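Local coordinates for peptidoglycan-recognition protein LC (Drosophila melanogaster, PDB 2F2L), which activates the imd/Relish pathway of the humoral immune response, sensing peptidoglycan of Gram-negative bacteria through its extracellular domain, at residues 3-8 / 75-80; 65-70 / 98-103. All blocks are in the same frame, centred on the assembly; numbering follows the deposited sequence.

Overall arrangement
Both contacts belong to one mixed sheet in the extracellular amidase-like domain, and they meet along the antiparallel pairing of strands 67-69 and 75-77. Contact 1 joins the edge strand 2-3 to 75-77, whereas contact 2 pairs 67-69 with 98-102, and its centre lies about 2 Å from the centre of the chain. The centres of the two contacts are about 10 Å apart. Tyr76 N to Leu68 O measures 2.7 Å and Gly80 O to Asn66 ND2 2.8 Å, both probable hydrogen bonds, and Val75 CG1 packs on Phe67 CD1. Contact 1 lies toward the bound muropeptide: the side chain of Trp8 is about 8 Å from it, and Leu9, next in the chain, and Gln11 shortly after belong to its pocket.

Contact 1. Residues 3-8 / 75-80; sequences VERQQW and VYVGRG
Val75 O receives the amide of Val3 at 2.8 Å between Val3 N and Val75 O, the first of two backbone bonds that lay residues 2-3 parallel to strand 75-77. Tyr76 is the bridge partner of Val3, and their side chains run side by side on one face of the sheet. Val3 CG2 sits over a face of the phenol ring, 4.1 Å from the Tyr76 centroid and 27° off its normal, a CH-pi contact. The ring's edge meets Trp8 CD1, while Tyr76 OH is hydrogen-bonded to Asp72. Val77 uses both its backbone N-H and its carbonyl. The N-H points almost straight at Val3 O (Val77 N to Val3 O 3.0 Å), and the carbonyl takes the indole N-H, with Trp8 NE1 to Val77 O at 2.8 Å. That acceptor lies in the indole plane, although the bond is bent to 140° at the hydrogen. The indole is brought there by a CG lodged between the backbone N and the carbonyl carbon of Trp8 (chi1 60°). Gly78 O is reached by the Arg5 guanidinium at 2.9 Å from Arg5 NH1, with the oxygen in the guanidinium plane but the donor well above the carbonyl plane, so no lone pair is addressed squarely. Arg5 NH1 also forms a salt bridge with Asp62. Beyond it, Arg79 turns away to Ile63 O. The N-terminal edge strand thus leads into a turn at residues 4-8 whose Trp8 holds the last carbonyl of strand 75-77 and whose Arg5 holds the next, at the edge of the mixed sheet of an amidase-like peptidoglycan-recognition domain.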
ATOM      1  N   VAL A   3      -7.890  10.665  -2.435  1.00 19.96           N
ATOM      2  CA  VAL A   3      -6.631   9.984  -2.731  1.00 20.12           C
ATOM      3  C   VAL A   3      -6.992   8.560  -3.134  1.00 19.70           C
ATOM      4  O   VAL A   3      -7.502   7.780  -2.325  1.00 19.63           O
ATOM      5  CB  VAL A   3      -5.658  10.039  -1.560  1.00 19.83           C
ATOM      6  CG1 VAL A   3      -4.346   9.333  -1.902  1.00 20.89           C
ATOM      7  CG2 VAL A   3      -5.390  11.503  -1.186  1.00 19.19           C
ATOM      8  N   GLU A   4      -6.781   8.264  -4.409  1.00 19.18           N
ATOM      9  CA  GLU A   4      -7.202   7.012  -4.993  1.00 19.94           C
ATOM     10  C   GLU A   4      -6.287   5.910  -4.476  1.00 19.84           C
ATOM     11  O   GLU A   4      -5.178   6.163  -4.012  1.00 19.57           O
ATOM     12  CB  GLU A   4      -7.161   7.064  -6.531  1.00 20.17           C
ATOM     13  CG  GLU A   4      -7.962   8.184  -7.186  1.00 21.46           C
ATOM     14  CD  GLU A   4      -9.459   8.068  -6.926  1.00 25.26           C
ATOM     15  OE1 GLU A   4      -9.969   6.920  -6.715  1.00 24.23           O
ATOM     16  OE2 GLU A   4     -10.122   9.135  -6.926  1.00 26.70           O
ATOM     17  N   ARG A   5      -6.787   4.688  -4.555  1.00 20.62           N
ATOM     18  CA  ARG A   5      -6.071   3.501  -4.098  1.00 20.15           C
ATOM     19  C   ARG A   5      -4.637   3.446  -4.631  1.00 20.45           C
ATOM     20  O   ARG A   5      -3.698   3.166  -3.885  1.00 19.87           O
ATOM     21  CB  ARG A   5      -6.836   2.275  -4.557  1.00 20.24           C
ATOM     22  CG  ARG A   5      -8.041   1.962  -3.689  1.00 20.11           C
ATOM     23  CD  ARG A   5      -8.791   0.787  -4.230  1.00 20.02           C
ATOM     24  NE  ARG A   5      -8.066  -0.452  -3.994  1.00 18.15           N
ATOM     25  CZ  ARG A   5      -8.194  -1.227  -2.919  1.00 19.35           C
ATOM     26  NH1 ARG A   5      -9.022  -0.894  -1.939  1.00 19.45           N
ATOM     27  NH2 ARG A   5      -7.472  -2.338  -2.822  1.00 19.21           N
ATOM     28  N   GLN A   6      -4.484   3.700  -5.929  1.00 20.54           N
ATOM     29  CA  GLN A   6      -3.170   3.682  -6.569  1.00 21.10           C
ATOM     30  C   GLN A   6      -2.198   4.683  -5.917  1.00 20.45           C
ATOM     31  O   GLN A   6      -0.995   4.390  -5.773  1.00 18.62           O
ATOM     32  CB  GLN A   6      -3.275   3.900  -8.097  1.00 22.36           C
ATOM     33  CG  GLN A   6      -4.178   5.091  -8.553  1.00 25.94           C
ATOM     34  CD  GLN A   6      -5.659   4.702  -8.883  1.00 30.26           C
ATOM     35  OE1 GLN A   6      -6.270   3.848  -8.217  1.00 29.84           O
ATOM     36  NE2 GLN A   6      -6.230   5.363  -9.914  1.00 29.87           N
ATOM     37  N   GLN A   7      -2.719   5.847  -5.506  1.00 19.69           N
ATOM     38  CA  GLN A   7      -1.872   6.859  -4.893  1.00 19.74           C
ATOM     39  C   GLN A   7      -1.399   6.430  -3.506  1.00 19.38           C
ATOM     40  O   GLN A   7      -0.378   6.933  -3.047  1.00 19.18           O
ATOM     41  CB  GLN A   7      -2.576   8.205  -4.775  1.00 19.79           C
ATOM     42  CG  GLN A   7      -3.052   8.825  -6.073  1.00 20.58           C
ATOM     43  CD  GLN A   7      -3.917  10.075  -5.822  1.00 20.85           C
ATOM     44  OE1 GLN A   7      -5.150  10.047  -5.984  1.00 19.08           O
ATOM     45  NE2 GLN A   7      -3.270  11.168  -5.408  1.00 19.83           N
ATOM     46  N   TRP A   8      -2.117   5.525  -2.827  1.00 18.96           N
ATOM     47  CA  TRP A   8      -1.614   5.023  -1.523  1.00 19.64           C
ATOM     48  C   TRP A   8      -1.017   3.611  -1.590  1.00 19.58           C
ATOM     49  O   TRP A   8      -0.783   2.954  -0.577  1.00 19.69           O
ATOM     50  CB  TRP A   8      -2.620   5.220  -0.371  1.00 19.57           C
ATOM     51  CG  TRP A   8      -3.973   4.559  -0.466  1.00 19.10           C
ATOM     52  CD1 TRP A   8      -5.132   5.132  -0.892  1.00 18.78           C
ATOM     53  CD2 TRP A   8      -4.318   3.235  -0.025  1.00 19.63           C
ATOM     54  NE1 TRP A   8      -6.182   4.243  -0.774  1.00 16.96           N
ATOM     55  CE2 TRP A   8      -5.706   3.067  -0.255  1.00 19.66           C
ATOM     56  CE3 TRP A   8      -3.586   2.165   0.523  1.00 19.15           C
ATOM     57  CZ2 TRP A   8      -6.378   1.864   0.049  1.00 19.05           C
ATOM     58  CZ3 TRP A   8      -4.247   0.986   0.815  1.00 17.89           C
ATOM     59  CH2 TRP A   8      -5.630   0.846   0.586  1.00 18.99           C
ATOM     60  N   VAL A  75      -9.841  12.480   1.739  1.00 18.78           N
ATOM     61  CA  VAL A  75     -10.576  11.222   1.758  1.00 19.15           C
ATOM     62  C   VAL A  75      -9.764  10.159   0.996  1.00 19.47           C
ATOM     63  O   VAL A  75      -9.469  10.324  -0.194  1.00 19.39           O
ATOM     64  CB  VAL A  75     -11.967  11.366   1.092  1.00 19.44           C
ATOM     65  CG1 VAL A  75     -12.755  10.051   1.165  1.00 19.53           C
ATOM     66  CG2 VAL A  75     -12.772  12.500   1.748  1.00 19.92           C
ATOM     67  N   TYR A  76      -9.405   9.087   1.695  1.00 19.45           N
ATOM     68  CA  TYR A  76      -8.618   7.978   1.122  1.00 19.69           C
ATOM     69  C   TYR A  76      -9.593   6.893   0.701  1.00 19.66           C
ATOM     70  O   TYR A  76     -10.398   6.440   1.489  1.00 19.78           O
ATOM     71  CB  TYR A  76      -7.579   7.489   2.145  1.00 19.52           C
ATOM     72  CG  TYR A  76      -6.546   8.557   2.337  1.00 18.83           C
ATOM     73  CD1 TYR A  76      -5.344   8.502   1.673  1.00 16.89           C
ATOM     74  CD2 TYR A  76      -6.819   9.684   3.108  1.00 19.10           C
ATOM     75  CE1 TYR A  76      -4.405   9.512   1.801  1.00 19.37           C
ATOM     76  CE2 TYR A  76      -5.894  10.710   3.239  1.00 18.85           C
ATOM     77  CZ  TYR A  76      -4.690  10.624   2.569  1.00 19.92           C
ATOM     78  OH  TYR A  76      -3.755  11.623   2.671  1.00 18.63           O
ATOM     79  N   VAL A  77      -9.549   6.526  -0.568  1.00 19.86           N
ATOM     80  CA  VAL A  77     -10.466   5.536  -1.086  1.00 20.28           C
ATOM     81  C   VAL A  77     -10.045   4.144  -0.579  1.00 20.16           C
ATOM     82  O   VAL A  77      -8.899   3.709  -0.781  1.00 20.13           O
ATOM     83  CB  VAL A  77     -10.532   5.568  -2.633  1.00 20.05           C
ATOM     84  CG1 VAL A  77     -11.548   4.549  -3.135  1.00 21.06           C
ATOM     85  CG2 VAL A  77     -10.911   6.978  -3.131  1.00 21.45           C
ATOM     86  N   GLY A  78     -10.982   3.482   0.091  1.00 19.67           N
ATOM     87  CA  GLY A  78     -10.808   2.125   0.579  1.00 19.21           C
ATOM     88  C   GLY A  78     -11.478   1.216  -0.426  1.00 18.71           C
ATOM     89  O   GLY A  78     -11.034   1.116  -1.561  1.00 18.47           O
ATOM     90  N   ARG A  79     -12.576   0.586  -0.026  1.00 18.42           N
ATOM     91  CA  ARG A  79     -13.361  -0.234  -0.947  1.00 18.12           C
ATOM     92  C   ARG A  79     -14.284   0.596  -1.839  1.00 18.35           C
ATOM     93  O   ARG A  79     -14.893   0.069  -2.776  1.00 18.00           O
ATOM     94  CB  ARG A  79     -14.190  -1.243  -0.173  1.00 18.23           C
ATOM     95  CG  ARG A  79     -13.358  -2.119   0.728  1.00 17.31           C
ATOM     96  CD  ARG A  79     -14.115  -3.343   1.202  1.00 17.61           C
ATOM     97  NE  ARG A  79     -13.262  -4.155   2.070  1.00 15.86           N
ATOM     98  CZ  ARG A  79     -13.534  -5.388   2.481  1.00 17.61           C
ATOM     99  NH1 ARG A  79     -14.665  -5.991   2.132  1.00 17.22           N
ATOM    100  NH2 ARG A  79     -12.653  -6.031   3.245  1.00 16.39           N
ATOM    101  N   GLY A  80     -14.433   1.879  -1.527  1.00 18.55           N
ATOM    102  CA  GLY A  80     -15.233   2.775  -2.351  1.00 18.99           C
ATOM    103  C   GLY A  80     -16.726   2.690  -2.106  1.00 19.15           C
ATOM    104  O   GLY A  80     -17.182   2.065  -1.147  1.00 19.42           O
TER

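Contact 2. Residues 65-70 / 98-103; sequences YNFLIG and LSFAYI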
ATOM      1  N   TYR A  65     -12.587  -0.809   5.108  1.00 19.28           N
ATOM      2  CA  TYR A  65     -13.469   0.356   5.070  1.00 19.35           C
ATOM      3  C   TYR A  65     -13.757   0.878   3.668  1.00 19.64           C
ATOM      4  O   TYR A  65     -12.963   0.735   2.755  1.00 18.57           O
ATOM      5  CB  TYR A  65     -12.880   1.496   5.907  1.00 19.91           C
ATOM      6  CG  TYR A  65     -12.303   1.058   7.224  1.00 19.35           C
ATOM      7  CD1 TYR A  65     -13.118   0.696   8.284  1.00 19.64           C
ATOM      8  CD2 TYR A  65     -10.934   0.995   7.398  1.00 19.69           C
ATOM      9  CE1 TYR A  65     -12.566   0.264   9.493  1.00 18.64           C
ATOM     10  CE2 TYR A  65     -10.384   0.581   8.568  1.00 19.59           C
ATOM     11  CZ  TYR A  65     -11.186   0.209   9.614  1.00 19.43           C
ATOM     12  OH  TYR A  65     -10.562  -0.178  10.771  1.00 19.33           O
ATOM     13  N   ASN A  66     -14.912   1.520   3.516  1.00 19.79           N
ATOM     14  CA  ASN A  66     -15.245   2.147   2.245  1.00 19.67           C
ATOM     15  C   ASN A  66     -14.385   3.381   1.956  1.00 19.49           C
ATOM     16  O   ASN A  66     -13.868   3.529   0.854  1.00 19.12           O
ATOM     17  CB  ASN A  66     -16.732   2.459   2.184  1.00 19.49           C
ATOM     18  CG  ASN A  66     -17.569   1.200   2.238  1.00 19.19           C
ATOM     19  OD1 ASN A  66     -18.074   0.849   3.298  1.00 19.52           O
ATOM     20  ND2 ASN A  66     -17.697   0.497   1.098  1.00 17.87           N
ATOM     21  N   PHE A  67     -14.226   4.231   2.959  1.00 19.36           N
ATOM     22  CA  PHE A  67     -13.400   5.446   2.854  1.00 19.18           C
ATOM     23  C   PHE A  67     -12.719   5.642   4.169  1.00 19.08           C
ATOM     24  O   PHE A  67     -13.244   5.213   5.184  1.00 19.97           O
ATOM     25  CB  PHE A  67     -14.263   6.676   2.529  1.00 18.75           C
ATOM     26  CG  PHE A  67     -14.911   6.599   1.186  1.00 18.19           C
ATOM     27  CD1 PHE A  67     -14.207   6.940   0.050  1.00 18.75           C
ATOM     28  CD2 PHE A  67     -16.206   6.129   1.051  1.00 18.92           C
ATOM     29  CE1 PHE A  67     -14.796   6.844  -1.203  1.00 18.81           C
ATOM     30  CE2 PHE A  67     -16.797   6.024  -0.194  1.00 18.04           C
ATOM     31  CZ  PHE A  67     -16.096   6.383  -1.316  1.00 18.58           C
ATOM     32  N   LEU A  68     -11.543   6.265   4.136  1.00 19.14           N
ATOM     33  CA  LEU A  68     -10.810   6.648   5.330  1.00 19.30           C
ATOM     34  C   LEU A  68     -10.542   8.162   5.284  1.00 19.51           C
ATOM     35  O   LEU A  68     -10.201   8.698   4.239  1.00 20.08           O
ATOM     36  CB  LEU A  68      -9.489   5.881   5.442  1.00 19.25           C
ATOM     37  CG  LEU A  68      -9.626   4.340   5.507  1.00 19.55           C
ATOM     38  CD1 LEU A  68      -9.452   3.730   4.129  1.00 19.60           C
ATOM     39  CD2 LEU A  68      -8.611   3.733   6.472  1.00 19.73           C
ATOM     40  N   ILE A  69     -10.689   8.834   6.419  1.00 19.32           N
ATOM     41  CA  ILE A  69     -10.535  10.290   6.487  1.00 19.49           C
ATOM     42  C   ILE A  69      -9.337  10.644   7.347  1.00 19.10           C
ATOM     43  O   ILE A  69      -9.283  10.325   8.534  1.00 19.28           O
ATOM     44  CB  ILE A  69     -11.786  10.960   7.064  1.00 19.82           C
ATOM     45  CG1 ILE A  69     -13.063  10.304   6.493  1.00 20.49           C
ATOM     46  CG2 ILE A  69     -11.719  12.492   6.855  1.00 19.18           C
ATOM     47  CD1 ILE A  69     -13.864  11.125   5.565  1.00 22.15           C
ATOM     48  N   GLY A  70      -8.371  11.307   6.735  1.00 19.19           N
ATOM     49  CA  GLY A  70      -7.127  11.656   7.410  1.00 19.68           C
ATOM     50  C   GLY A  70      -7.162  13.043   8.036  1.00 19.49           C
ATOM     51  O   GLY A  70      -7.936  13.908   7.617  1.00 19.77           O
ATOM     52  N   LEU A  98     -22.256   1.948   4.634  1.00 19.25           N
ATOM     53  CA  LEU A  98     -20.933   2.367   4.226  1.00 18.98           C
ATOM     54  C   LEU A  98     -20.204   2.748   5.496  1.00 18.88           C
ATOM     55  O   LEU A  98     -20.827   3.210   6.470  1.00 18.52           O
ATOM     56  CB  LEU A  98     -21.007   3.585   3.312  1.00 18.96           C
ATOM     57  CG  LEU A  98     -21.496   3.371   1.883  1.00 20.27           C
ATOM     58  CD1 LEU A  98     -21.843   4.716   1.284  1.00 20.27           C
ATOM     59  CD2 LEU A  98     -20.457   2.630   0.998  1.00 21.23           C
ATOM     60  N   SER A  99     -18.890   2.543   5.492  1.00 18.75           N
ATOM     61  CA  SER A  99     -18.044   2.886   6.627  1.00 18.59           C
ATOM     62  C   SER A  99     -17.065   4.015   6.295  1.00 18.43           C
ATOM     63  O   SER A  99     -16.445   4.022   5.223  1.00 18.15           O
ATOM     64  CB  SER A  99     -17.268   1.672   7.124  1.00 18.76           C
ATOM     65  OG  SER A  99     -16.485   1.068   6.107  1.00 18.23           O
ATOM     66  N   PHE A 100     -16.978   4.982   7.211  1.00 18.44           N
ATOM     67  CA  PHE A 100     -15.976   6.044   7.173  1.00 18.90           C
ATOM     68  C   PHE A 100     -15.081   5.794   8.372  1.00 19.10           C
ATOM     69  O   PHE A 100     -15.531   5.904   9.508  1.00 18.89           O
ATOM     70  CB  PHE A 100     -16.565   7.460   7.334  1.00 18.99           C
ATOM     71  CG  PHE A 100     -17.477   7.915   6.221  1.00 19.06           C
ATOM     72  CD1 PHE A 100     -17.692   7.169   5.076  1.00 19.72           C
ATOM     73  CD2 PHE A 100     -18.126   9.139   6.339  1.00 19.40           C
ATOM     74  CE1 PHE A 100     -18.532   7.635   4.069  1.00 19.28           C
ATOM     75  CE2 PHE A 100     -18.970   9.594   5.346  1.00 18.74           C
ATOM     76  CZ  PHE A 100     -19.175   8.850   4.216  1.00 18.56           C
ATOM     77  N   ALA A 101     -13.820   5.459   8.121  1.00 19.70           N
ATOM     78  CA  ALA A 101     -12.855   5.262   9.199  1.00 19.64           C
ATOM     79  C   ALA A 101     -12.036   6.543   9.372  1.00 19.65           C
ATOM     80  O   ALA A 101     -11.577   7.137   8.394  1.00 19.95           O
ATOM     81  CB  ALA A 101     -11.949   4.111   8.894  1.00 19.96           C
ATOM     82  N   TYR A 102     -11.848   6.953  10.620  1.00 19.50           N
ATOM     83  CA  TYR A 102     -11.116   8.171  10.935  1.00 19.56           C
ATOM     84  C   TYR A 102      -9.714   7.749  11.346  1.00 19.50           C
ATOM     85  O   TYR A 102      -9.544   6.946  12.249  1.00 19.29           O
ATOM     86  CB  TYR A 102     -11.895   8.992  11.998  1.00 19.51           C
ATOM     87  CG  TYR A 102     -13.134   9.571  11.346  1.00 18.77           C
ATOM     88  CD1 TYR A 102     -13.125  10.854  10.825  1.00 17.89           C
ATOM     89  CD2 TYR A 102     -14.260   8.779  11.117  1.00 20.12           C
ATOM     90  CE1 TYR A 102     -14.234  11.377  10.170  1.00 18.65           C
ATOM     91  CE2 TYR A 102     -15.371   9.280  10.448  1.00 18.27           C
ATOM     92  CZ  TYR A 102     -15.354  10.581   9.977  1.00 19.45           C
ATOM     93  OH  TYR A 102     -16.450  11.078   9.295  1.00 18.64           O
ATOM     94  N   ILE A 103      -8.711   8.257  10.634  1.00 19.63           N
ATOM     95  CA  ILE A 103      -7.331   7.830  10.873  1.00 19.61           C
ATOM     96  C   ILE A 103      -6.811   8.440  12.169  1.00 19.65           C
ATOM     97  O   ILE A 103      -6.616   9.645  12.264  1.00 19.60           O
ATOM     98  CB  ILE A 103      -6.398   8.174   9.720  1.00 19.48           C
ATOM     99  CG1 ILE A 103      -6.919   7.538   8.430  1.00 18.68           C
ATOM    100  CG2 ILE A 103      -4.963   7.705  10.032  1.00 19.66           C
ATOM    101  CD1 ILE A 103      -6.261   8.045   7.188  1.00 18.85           C
TER
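Ile69 O is gripped twice: Ile103 N-H meets it nearly linearly, at 3.0 Å between Ile103 N and Ile69 O, and Gln115 NE2 supplies a second hydrogen bond. Three further backbone bonds continue this parallel pairing, Ile69 N to Ala101 O being the shortest at 2.8 Å; the others are Ala101 N to Phe67 O and Phe67 N to Ser99 O. Before strand 67-69 begins, side chains replace the backbone ladder. Ser99 N donates to Asn66 OD1 at 2.9 Å, and Asn66 N donates to Ser99 OG at 3.1 Å, so the two residues clasp each other reciprocally. The Ser99 hydroxyl gets there because chi1 of 56° sets it between its own backbone N and carbonyl carbon. Asn66 ND2 is held by the carbonyls of Lys83 and Gly80, which together with the Ser99 bond should fix the rotation of the amide. The Leu98 side chain crosses that of Asn66 at about a right angle, with Leu98 CD2 3.5 Å from Asn66 CG. On one face of the sheet Ala101 CB stands over the centre of the Tyr65 ring, 3.5 Å from its centroid and 12° off the normal, a close CH-pi contact. The other carries Ile69 CG1 over one face of the Tyr102 ring, displaced toward its rim, and Phe67 CD2 beside Phe100 CE1 at 4.1 Å. Helix 113-128 packs here, through Ile69 and Phe100, and its Thr119 is hydrogen-bonded to Tyr102 OH. Helix 40-57 touches Tyr65, Leu68 and Ile103; in the sheet, strand 75-77 flanks 67-69 and strand 24-31 flanks 98-102.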